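Local coordinates for protein molybdopterin adenylyltransferase (Pyrococcus furiosus, PDB 4LHB) that catalyses the ATP-dependent adenylation of molybdopterin, a step in the biosynthesis of the molybdenum cofactor, at residues 42-53 with 66-74; 121-129 with 165-173. All coordinates share one frame; numbering follows the deposited sequence.

Contact 1: residues 42-53 with 66-74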
loop_
_atom_site.group_PDB
_atom_site.type_symbol
_atom_site.label_atom_id
_atom_site.label_comp_id
_atom_site.label_asym_id
_atom_site.label_seq_id
_atom_site.Cartn_x
_atom_site.Cartn_y
_atom_site.Cartn_z
ATOM N N GLY C 42 -21.737 14.738 -19.800
ATOM C CA GLY C 42 -21.909 13.861 -20.955
ATOM C C GLY C 42 -22.905 12.729 -20.785
ATOM O O GLY C 42 -23.742 12.489 -21.666
ATOM N N ALA C 43 -22.811 12.014 -19.666
ATOM C CA ALA C 43 -23.719 10.888 -19.413
ATOM C C ALA C 43 -25.205 11.311 -19.331
ATOM O O ALA C 43 -26.096 10.451 -19.426
ATOM C CB ALA C 43 -23.313 10.165 -18.134
ATOM N N LYS C 44 -25.430 12.621 -19.122
ATOM C CA LYS C 44 -26.751 13.212 -18.903
ATOM C C LYS C 44 -27.379 13.651 -20.220
ATOM O O LYS C 44 -28.602 13.517 -20.392
ATOM C CB LYS C 44 -26.674 14.411 -17.926
ATOM C CG LYS C 44 -26.903 14.034 -16.458
ATOM C CD LYS C 44 -26.459 15.098 -15.442
ATOM C CE LYS C 44 -27.099 14.831 -14.073
ATOM N NZ LYS C 44 -26.253 15.179 -12.894
ATOM N N GLY C 45 -26.540 14.143 -21.140
ATOM C CA GLY C 45 -26.965 14.614 -22.465
ATOM C C GLY C 45 -26.729 16.114 -22.647
ATOM O O GLY C 45 -27.333 16.732 -23.534
ATOM N N GLU C 46 -25.824 16.695 -21.853
ATOM C CA GLU C 46 -25.714 18.145 -21.733
ATOM C C GLU C 46 -24.502 18.708 -22.447
ATOM O O GLU C 46 -24.579 19.778 -23.025
ATOM C CB GLU C 46 -25.705 18.599 -20.250
ATOM C CG GLU C 46 -26.322 17.607 -19.246
ATOM C CD GLU C 46 -27.212 18.242 -18.175
ATOM O OE1 GLU C 46 -26.739 18.477 -17.034
ATOM O OE2 GLU C 46 -28.408 18.458 -18.474
ATOM N N ARG C 47 -23.369 18.018 -22.378
ATOM C CA ARG C 47 -22.192 18.373 -23.165
ATOM C C ARG C 47 -22.075 17.262 -24.198
ATOM O O ARG C 47 -22.374 16.098 -23.908
ATOM C CB ARG C 47 -20.941 18.501 -22.273
ATOM C CG ARG C 47 -19.597 18.590 -23.009
ATOM C CD ARG C 47 -18.494 19.322 -22.231
ATOM N NE ARG C 47 -18.299 18.834 -20.850
ATOM C CZ ARG C 47 -17.421 17.897 -20.450
ATOM N NH1 ARG C 47 -16.621 17.278 -21.318
ATOM N NH2 ARG C 47 -17.348 17.556 -19.157
ATOM N N GLU C 48 -21.714 17.633 -25.422
ATOM C CA GLU C 48 -21.506 16.673 -26.502
ATOM C C GLU C 48 -20.144 16.028 -26.266
ATOM O O GLU C 48 -19.176 16.734 -25.937
ATOM C CB GLU C 48 -21.491 17.413 -27.841
ATOM C CG GLU C 48 -21.383 16.573 -29.111
ATOM C CD GLU C 48 -21.240 17.441 -30.379
ATOM O OE1 GLU C 48 -21.017 16.853 -31.467
ATOM O OE2 GLU C 48 -21.335 18.707 -30.299
ATOM N N ASP C 49 -20.070 14.702 -26.409
ATOM C CA ASP C 49 -18.790 14.000 -26.303
ATOM C C ASP C 49 -17.940 14.115 -27.587
ATOM O O ASP C 49 -18.223 13.431 -28.580
ATOM C CB ASP C 49 -19.040 12.529 -26.032
ATOM C CG ASP C 49 -17.779 11.764 -25.797
ATOM O OD1 ASP C 49 -16.732 12.390 -25.545
ATOM O OD2 ASP C 49 -17.844 10.531 -25.860
ATOM N N LYS C 50 -16.906 14.947 -27.560
ATOM C CA LYS C 50 -16.041 15.092 -28.723
ATOM C C LYS C 50 -14.801 14.169 -28.621
ATOM O O LYS C 50 -14.249 13.787 -29.645
ATOM C CB LYS C 50 -15.658 16.580 -28.965
ATOM C CG LYS C 50 -16.722 17.449 -29.685
ATOM C CD LYS C 50 -17.008 17.015 -31.147
ATOM C CE LYS C 50 -17.798 18.058 -31.972
ATOM N NZ LYS C 50 -18.038 17.725 -33.423
ATOM N N SER C 51 -14.429 13.758 -27.398
ATOM C CA SER C 51 -13.200 12.983 -27.151
ATOM C C SER C 51 -13.316 11.471 -27.415
ATOM O O SER C 51 -12.429 10.876 -28.036
ATOM C CB SER C 51 -12.673 13.222 -25.734
ATOM O OG SER C 51 -12.220 14.556 -25.587
ATOM N N GLY C 52 -14.364 10.831 -26.918
ATOM C CA GLY C 52 -14.594 9.429 -27.264
ATOM C C GLY C 52 -14.491 9.191 -28.785
ATOM O O GLY C 52 -13.679 8.397 -29.243
ATOM N N PRO C 53 -15.314 9.902 -29.581
ATOM C CA PRO C 53 -15.318 9.716 -31.057
ATOM C C PRO C 53 -13.976 9.923 -31.721
ATOM O O PRO C 53 -13.643 9.173 -32.643
ATOM C CB PRO C 53 -16.333 10.775 -31.538
ATOM C CG PRO C 53 -17.291 10.845 -30.390
ATOM C CD PRO C 53 -16.415 10.800 -29.155
ATOM N N VAL C 66 -14.835 -2.393 -30.604
ATOM C CA VAL C 66 -15.900 -3.316 -30.154
ATOM C C VAL C 66 -16.841 -2.783 -29.064
ATOM O O VAL C 66 -17.757 -3.481 -28.659
ATOM C CB VAL C 66 -15.308 -4.656 -29.661
ATOM C CG1 VAL C 66 -14.530 -5.315 -30.783
ATOM C CG2 VAL C 66 -14.426 -4.457 -28.417
ATOM N N TYR C 67 -16.629 -1.568 -28.576
ATOM C CA TYR C 67 -17.391 -1.065 -27.411
ATOM C C TYR C 67 -17.202 0.405 -27.198
ATOM O O TYR C 67 -16.087 0.893 -27.234
ATOM C CB TYR C 67 -16.947 -1.775 -26.131
ATOM C CG TYR C 67 -17.781 -1.463 -24.911
ATOM C CD1 TYR C 67 -18.794 -2.313 -24.525
ATOM C CD2 TYR C 67 -17.556 -0.310 -24.129
ATOM C CE1 TYR C 67 -19.563 -2.045 -23.404
ATOM C CE2 TYR C 67 -18.328 -0.033 -23.031
ATOM C CZ TYR C 67 -19.331 -0.914 -22.666
ATOM O OH TYR C 67 -20.113 -0.703 -21.533
ATOM N N TYR C 68 -18.308 1.087 -26.933
ATOM C CA TYR C 68 -18.324 2.512 -26.541
ATOM C C TYR C 68 -19.479 2.813 -25.532
ATOM O O TYR C 68 -20.571 2.240 -25.643
ATOM C CB TYR C 68 -18.434 3.385 -27.761
ATOM C CG TYR C 68 -18.678 4.825 -27.483
ATOM C CD1 TYR C 68 -17.784 5.573 -26.767
ATOM C CD2 TYR C 68 -19.807 5.459 -27.988
ATOM C CE1 TYR C 68 -17.999 6.923 -26.531
ATOM C CE2 TYR C 68 -20.051 6.799 -27.750
ATOM C CZ TYR C 68 -19.150 7.531 -27.021
ATOM O OH TYR C 68 -19.394 8.867 -26.836
ATOM N N LYS C 69 -19.203 3.661 -24.529
ATOM C CA LYS C 69 -20.207 4.065 -23.558
ATOM C C LYS C 69 -19.799 5.332 -22.852
ATOM O O LYS C 69 -18.594 5.550 -22.627
ATOM C CB LYS C 69 -20.453 2.977 -22.546
ATOM C CG LYS C 69 -21.610 3.299 -21.613
ATOM C CD LYS C 69 -22.418 2.063 -21.233
ATOM C CE LYS C 69 -23.145 2.146 -19.874
ATOM N NZ LYS C 69 -23.306 0.756 -19.321
ATOM N N ILE C 70 -20.791 6.195 -22.552
ATOM C CA ILE C 70 -20.544 7.449 -21.814
ATOM C C ILE C 70 -21.085 7.120 -20.478
ATOM O O ILE C 70 -22.209 6.647 -20.395
ATOM C CB ILE C 70 -21.336 8.651 -22.339
ATOM C CG1 ILE C 70 -21.230 8.716 -23.865
ATOM C CG2 ILE C 70 -20.828 9.969 -21.740
ATOM C CD1 ILE C 70 -20.926 10.119 -24.409
ATOM N N VAL C 71 -20.294 7.303 -19.435
ATOM C CA VAL C 71 -20.748 6.988 -18.063
ATOM C C VAL C 71 -20.523 8.189 -17.139
ATOM O O VAL C 71 -19.604 8.990 -17.311
ATOM C CB VAL C 71 -20.033 5.729 -17.488
ATOM C CG1 VAL C 71 -20.340 4.484 -18.317
ATOM C CG2 VAL C 71 -18.518 5.934 -17.323
ATOM N N PRO C 72 -21.355 8.334 -16.139
ATOM C CA PRO C 72 -21.078 9.382 -15.165
ATOM C C PRO C 72 -19.742 9.186 -14.418
ATOM O O PRO C 72 -19.180 8.099 -14.442
ATOM C CB PRO C 72 -22.244 9.257 -14.195
ATOM C CG PRO C 72 -22.686 7.870 -14.347
ATOM C CD PRO C 72 -22.509 7.523 -15.772
ATOM N N ASP C 73 -19.263 10.229 -13.745
ATOM C CA ASP C 73 -18.022 10.166 -12.979
ATOM C C ASP C 73 -18.311 9.406 -11.710
ATOM O O ASP C 73 -18.397 9.971 -10.648
ATOM C CB ASP C 73 -17.448 11.581 -12.726
ATOM C CG ASP C 73 -15.862 11.626 -12.705
ATOM O OD1 ASP C 73 -15.368 12.760 -12.892
ATOM O OD2 ASP C 73 -15.081 10.597 -12.507
ATOM N N ASP C 74 -18.454 8.094 -11.839
ATOM C CA ASP C 74 -18.979 7.212 -10.794
ATOM C C ASP C 74 -18.239 5.840 -10.841
ATOM O O ASP C 74 -18.311 5.108 -11.822
ATOM C CB ASP C 74 -20.474 7.012 -11.044
ATOM C CG ASP C 74 -21.146 6.047 -10.031
ATOM O OD1 ASP C 74 -20.960 4.831 -10.109
ATOM O OD2 ASP C 74 -21.896 6.511 -9.166
#
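Asp49, which meets Tyr68 across this contact, turns OD1 to the start of helix 51-60, where it takes the amide N of Gly52 at 3.2 Å on its syn side, the N-H coming in 34° out of the carboxylate plane; the amide of Ser51 adds a weaker bond. The setting is a beta-alpha-beta crossover: strand 32-38 leads through this loop and helix 51-60 to strand 64-71, the neighbouring parallel strand at the margin of this chain's sheet. Tyr68 OH donates to Asp49 OD2 at a modelled 2.5 Å, a value too short to lean on, since OD2 is less surely placed. As modelled, ring and carboxylate are nearly coplanar, 21° apart, with OD2 at the ring edge. Having no side chain, Gly52 lets the ring come close, its CA 4.3 Å from Tyr68 CE1. Ile70 fills the middle with both its branches. CD1 runs alongside the aspartate and comes 3.5 Å from Asp49 CB, while CG2, anti to its own backbone N, turns to the peptide joining Gly42 and Ala43. The short, weakly bonded helix 40-44, to which Ala43 belongs, ends in a Schellman motif at Gly45. At the far end of the contact, Ala43 CB presses on the strand's exit, 3.3 Å from Pro72 N and 3.6 Å from Pro72 CD.

Contact 2: residues 121-129 with 165-173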
loop_
_atom_site.group_PDB
_atom_site.type_symbol
_atom_site.label_atom_id
_atom_site.label_comp_id
_atom_site.label_asym_id
_atom_site.label_seq_id
_atom_site.Cartn_x
_atom_site.Cartn_y
_atom_site.Cartn_z
ATOM N N PHE C 121 3.457 5.278 -18.657
ATOM C CA PHE C 121 2.715 6.076 -19.602
ATOM C C PHE C 121 2.484 7.518 -19.176
ATOM O O PHE C 121 2.484 8.417 -20.009
ATOM C CB PHE C 121 1.400 5.392 -19.893
ATOM C CG PHE C 121 0.554 6.137 -20.838
ATOM C CD1 PHE C 121 0.566 5.815 -22.181
ATOM C CD2 PHE C 121 -0.249 7.167 -20.388
ATOM C CE1 PHE C 121 -0.213 6.528 -23.087
ATOM C CE2 PHE C 121 -1.040 7.883 -21.274
ATOM C CZ PHE C 121 -1.020 7.567 -22.637
ATOM N N GLY C 122 2.295 7.752 -17.882
ATOM C CA GLY C 122 1.957 9.095 -17.416
ATOM C C GLY C 122 3.125 9.998 -17.582
ATOM O O GLY C 122 2.973 11.170 -17.932
ATOM N N GLU C 123 4.309 9.462 -17.287
ATOM C CA GLU C 123 5.537 10.249 -17.385
ATOM C C GLU C 123 5.740 10.672 -18.809
ATOM O O GLU C 123 6.032 11.839 -19.058
ATOM C CB GLU C 123 6.746 9.438 -17.022
ATOM C CG GLU C 123 6.811 8.908 -15.618
ATOM C CD GLU C 123 8.244 8.569 -15.223
ATOM O OE1 GLU C 123 9.160 8.627 -16.080
ATOM O OE2 GLU C 123 8.473 8.239 -14.049
ATOM N N VAL C 124 5.592 9.717 -19.736
ATOM C CA VAL C 124 5.796 9.992 -21.163
ATOM C C VAL C 124 4.759 11.000 -21.669
ATOM O O VAL C 124 5.107 12.044 -22.261
ATOM C CB VAL C 124 5.839 8.690 -21.986
ATOM C CG1 VAL C 124 5.657 9.003 -23.457
ATOM C CG2 VAL C 124 7.167 7.955 -21.693
ATOM N N PHE C 125 3.505 10.728 -21.324
ATOM C CA PHE C 125 2.408 11.670 -21.534
ATOM C C PHE C 125 2.760 13.049 -21.016
ATOM O O PHE C 125 2.587 14.034 -21.701
ATOM C CB PHE C 125 1.101 11.197 -20.838
ATOM C CG PHE C 125 -0.080 12.026 -21.186
ATOM C CD1 PHE C 125 -0.916 11.653 -22.210
ATOM C CD2 PHE C 125 -0.321 13.216 -20.536
ATOM C CE1 PHE C 125 -2.002 12.432 -22.568
ATOM C CE2 PHE C 125 -1.379 14.018 -20.898
ATOM C CZ PHE C 125 -2.232 13.612 -21.906
ATOM N N ARG C 126 3.197 13.127 -19.778
ATOM C CA ARG C 126 3.517 14.415 -19.218
ATOM C C ARG C 126 4.685 15.067 -19.930
ATOM O O ARG C 126 4.656 16.278 -20.143
ATOM C CB ARG C 126 3.729 14.328 -17.690
ATOM C CG ARG C 126 2.388 14.338 -16.962
ATOM C CD ARG C 126 2.440 14.415 -15.447
ATOM N NE ARG C 126 2.967 13.188 -14.882
ATOM C CZ ARG C 126 2.297 12.054 -14.786
ATOM N NH1 ARG C 126 1.049 11.963 -15.212
ATOM N NH2 ARG C 126 2.893 10.983 -14.289
ATOM N N ALA C 127 5.680 14.289 -20.345
ATOM C CA ALA C 127 6.836 14.875 -21.072
ATOM C C ALA C 127 6.380 15.485 -22.389
ATOM O O ALA C 127 6.709 16.619 -22.679
ATOM C CB ALA C 127 7.952 13.868 -21.299
ATOM N N LYS C 128 5.596 14.774 -23.173
ATOM C CA LYS C 128 5.164 15.361 -24.430
ATOM C C LYS C 128 4.300 16.594 -24.151
ATOM O O LYS C 128 4.462 17.628 -24.784
ATOM C CB LYS C 128 4.397 14.347 -25.303
ATOM C CG LYS C 128 4.064 14.841 -26.716
ATOM C CD LYS C 128 5.307 15.005 -27.599
ATOM C CE LYS C 128 5.012 15.655 -28.963
ATOM N NZ LYS C 128 5.289 17.129 -29.009
ATOM N N SER C 129 3.386 16.485 -23.194
ATOM C CA SER C 129 2.452 17.556 -22.877
ATOM C C SER C 129 3.137 18.807 -22.403
ATOM O O SER C 129 2.643 19.899 -22.628
ATOM C CB SER C 129 1.483 17.113 -21.796
ATOM O OG SER C 129 0.546 16.214 -22.329
ATOM N N ALA C 165 -5.657 16.984 -24.697
ATOM C CA ALA C 165 -5.012 16.006 -23.880
ATOM C C ALA C 165 -5.211 14.670 -24.563
ATOM O O ALA C 165 -4.286 13.822 -24.587
ATOM C CB ALA C 165 -5.592 16.006 -22.471
ATOM N N VAL C 166 -6.393 14.464 -25.150
ATOM C CA VAL C 166 -6.637 13.181 -25.791
ATOM C C VAL C 166 -5.771 12.936 -27.046
ATOM O O VAL C 166 -5.288 11.814 -27.287
ATOM C CB VAL C 166 -8.103 12.981 -26.078
ATOM C CG1 VAL C 166 -8.274 11.869 -27.089
ATOM C CG2 VAL C 166 -8.793 12.650 -24.774
ATOM N N LYS C 167 -5.514 13.989 -27.812
ATOM C CA LYS C 167 -4.699 13.863 -29.025
ATOM C C LYS C 167 -3.259 13.548 -28.664
ATOM O O LYS C 167 -2.653 12.707 -29.310
ATOM C CB LYS C 167 -4.760 15.128 -29.876
ATOM C CG LYS C 167 -6.057 15.341 -30.638
ATOM C CD LYS C 167 -6.102 16.723 -31.324
ATOM C CE LYS C 167 -4.848 17.007 -32.173
ATOM N NZ LYS C 167 -5.039 18.155 -33.112
ATOM N N THR C 168 -2.718 14.188 -27.627
ATOM C CA THR C 168 -1.364 13.857 -27.197
ATOM C C THR C 168 -1.303 12.406 -26.732
ATOM O O THR C 168 -0.359 11.692 -27.056
ATOM C CB THR C 168 -0.875 14.768 -26.071
ATOM O OG1 THR C 168 -1.406 16.092 -26.248
ATOM C CG2 THR C 168 0.634 14.861 -26.067
ATOM N N GLY C 169 -2.320 11.937 -26.006
ATOM C CA GLY C 169 -2.367 10.516 -25.604
ATOM C C GLY C 169 -2.453 9.522 -26.765
ATOM O O GLY C 169 -1.809 8.437 -26.784
ATOM N N LEU C 170 -3.256 9.908 -27.744
ATOM C CA LEU C 170 -3.394 9.119 -28.960
ATOM C C LEU C 170 -2.080 9.016 -29.747
ATOM O O LEU C 170 -1.751 7.971 -30.297
ATOM C CB LEU C 170 -4.517 9.681 -29.817
ATOM C CG LEU C 170 -5.906 9.315 -29.301
ATOM C CD1 LEU C 170 -6.986 10.166 -29.974
ATOM C CD2 LEU C 170 -6.176 7.822 -29.420
ATOM N N GLU C 171 -1.303 10.069 -29.793
ATOM C CA GLU C 171 -0.023 9.934 -30.448
ATOM C C GLU C 171 0.733 8.725 -29.823
ATOM O O GLU C 171 1.317 7.883 -30.524
ATOM C CB GLU C 171 0.787 11.215 -30.272
ATOM C CG GLU C 171 0.877 12.178 -31.455
ATOM C CD GLU C 171 2.168 13.026 -31.373
ATOM O OE1 GLU C 171 3.284 12.436 -31.259
ATOM O OE2 GLU C 171 2.078 14.285 -31.411
ATOM N N ILE C 172 0.673 8.627 -28.489
ATOM C CA ILE C 172 1.496 7.660 -27.752
ATOM C C ILE C 172 0.950 6.255 -27.880
ATOM O O ILE C 172 1.701 5.299 -28.086
ATOM C CB ILE C 172 1.737 8.102 -26.282
ATOM C CG1 ILE C 172 2.398 9.485 -26.254
ATOM C CG2 ILE C 172 2.634 7.127 -25.545
ATOM C CD1 ILE C 172 2.319 10.162 -24.908
ATOM N N ILE C 173 -0.358 6.121 -27.798
ATOM C CA ILE C 173 -0.989 4.808 -27.945
ATOM C C ILE C 173 -0.755 4.235 -29.344
ATOM O O ILE C 173 -0.328 3.088 -29.464
ATOM C CB ILE C 173 -2.498 4.878 -27.614
ATOM C CG1 ILE C 173 -2.687 5.345 -26.163
ATOM C CG2 ILE C 173 -3.198 3.528 -27.818
ATOM C CD1 ILE C 173 -3.997 6.052 -25.917
#
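Phe125 is a knob in a hole made by Ala165, Thr168, Gly169 and Ile172, where helix 121-129 crosses helix 165-173 at 121° with the axes 9.8 Å apart. Its CG stands anti to the backbone N (chi1 -172°), which swings the ring across to the other helix. The rim atom CE1 then lies 3.4 Å from Ala165 O, with that oxygen in the ring plane, and 3.5 Å from Gly169 N; the bare Gly169 leaves room for it. With an alanine here, the hole would probably be left unfilled, and Ala165 O would lose the ring edge set against it. Ile172 answers from the opposite helix. With CG1 beside the backbone N (chi1 -57°), its CD1 reaches 3.7 Å from Phe125 CA and also touches Val124 CG1, while its CG2 branch lies 3.8 Å from Phe121 CE1. Farther along, Thr168 splits its two branches: CG2 packs 3.5 Å from Lys128 CG, and OG1 turns back to Asn164 O of its own helix. Lys128, bent at chi2 and chi4, carries NZ to a salt bridge with Glu131 OE1, and Glu171 OE1 is hydrogen-bonded to Tyr135 OH of a neighbouring subunit. Ser129 OG donates to Phe125 O at 3.1 Å; the serine's backbone N reaches that oxygen from the opposite face. Underneath, Phe121 and Ile173 rest on Phe157 of strand 153-159; Leu170, on the other flank of helix 163-184, packs on helix 51-60, and Val124 and Ile172 meet Thr137 and Val138 of that neighbouring subunit.

Contact 1 is partly buried and includes strand 64-71, the outermost strand on its side of the chain's sheet; contact 2 is a buried helix pair, its centre about 21 Å from that of contact 1. Their chemistry follows: a capping carboxylate and a tyrosine hydroxyl give contact 1 a polar centre flanked by apolar side chains, whereas contact 2 is carried by aromatic and branched aliphatic side chains, its charged groups finding their main partners outside it. Helix 51-60 joins them, starting in contact 1 and packing against helix 163-184, with Ser51 OG 4.0 Å from Val166 CG2. Different subunits adjoin them: one at Asp73 and Asp74, another at both helices of contact 2, a further one at helix 121-133.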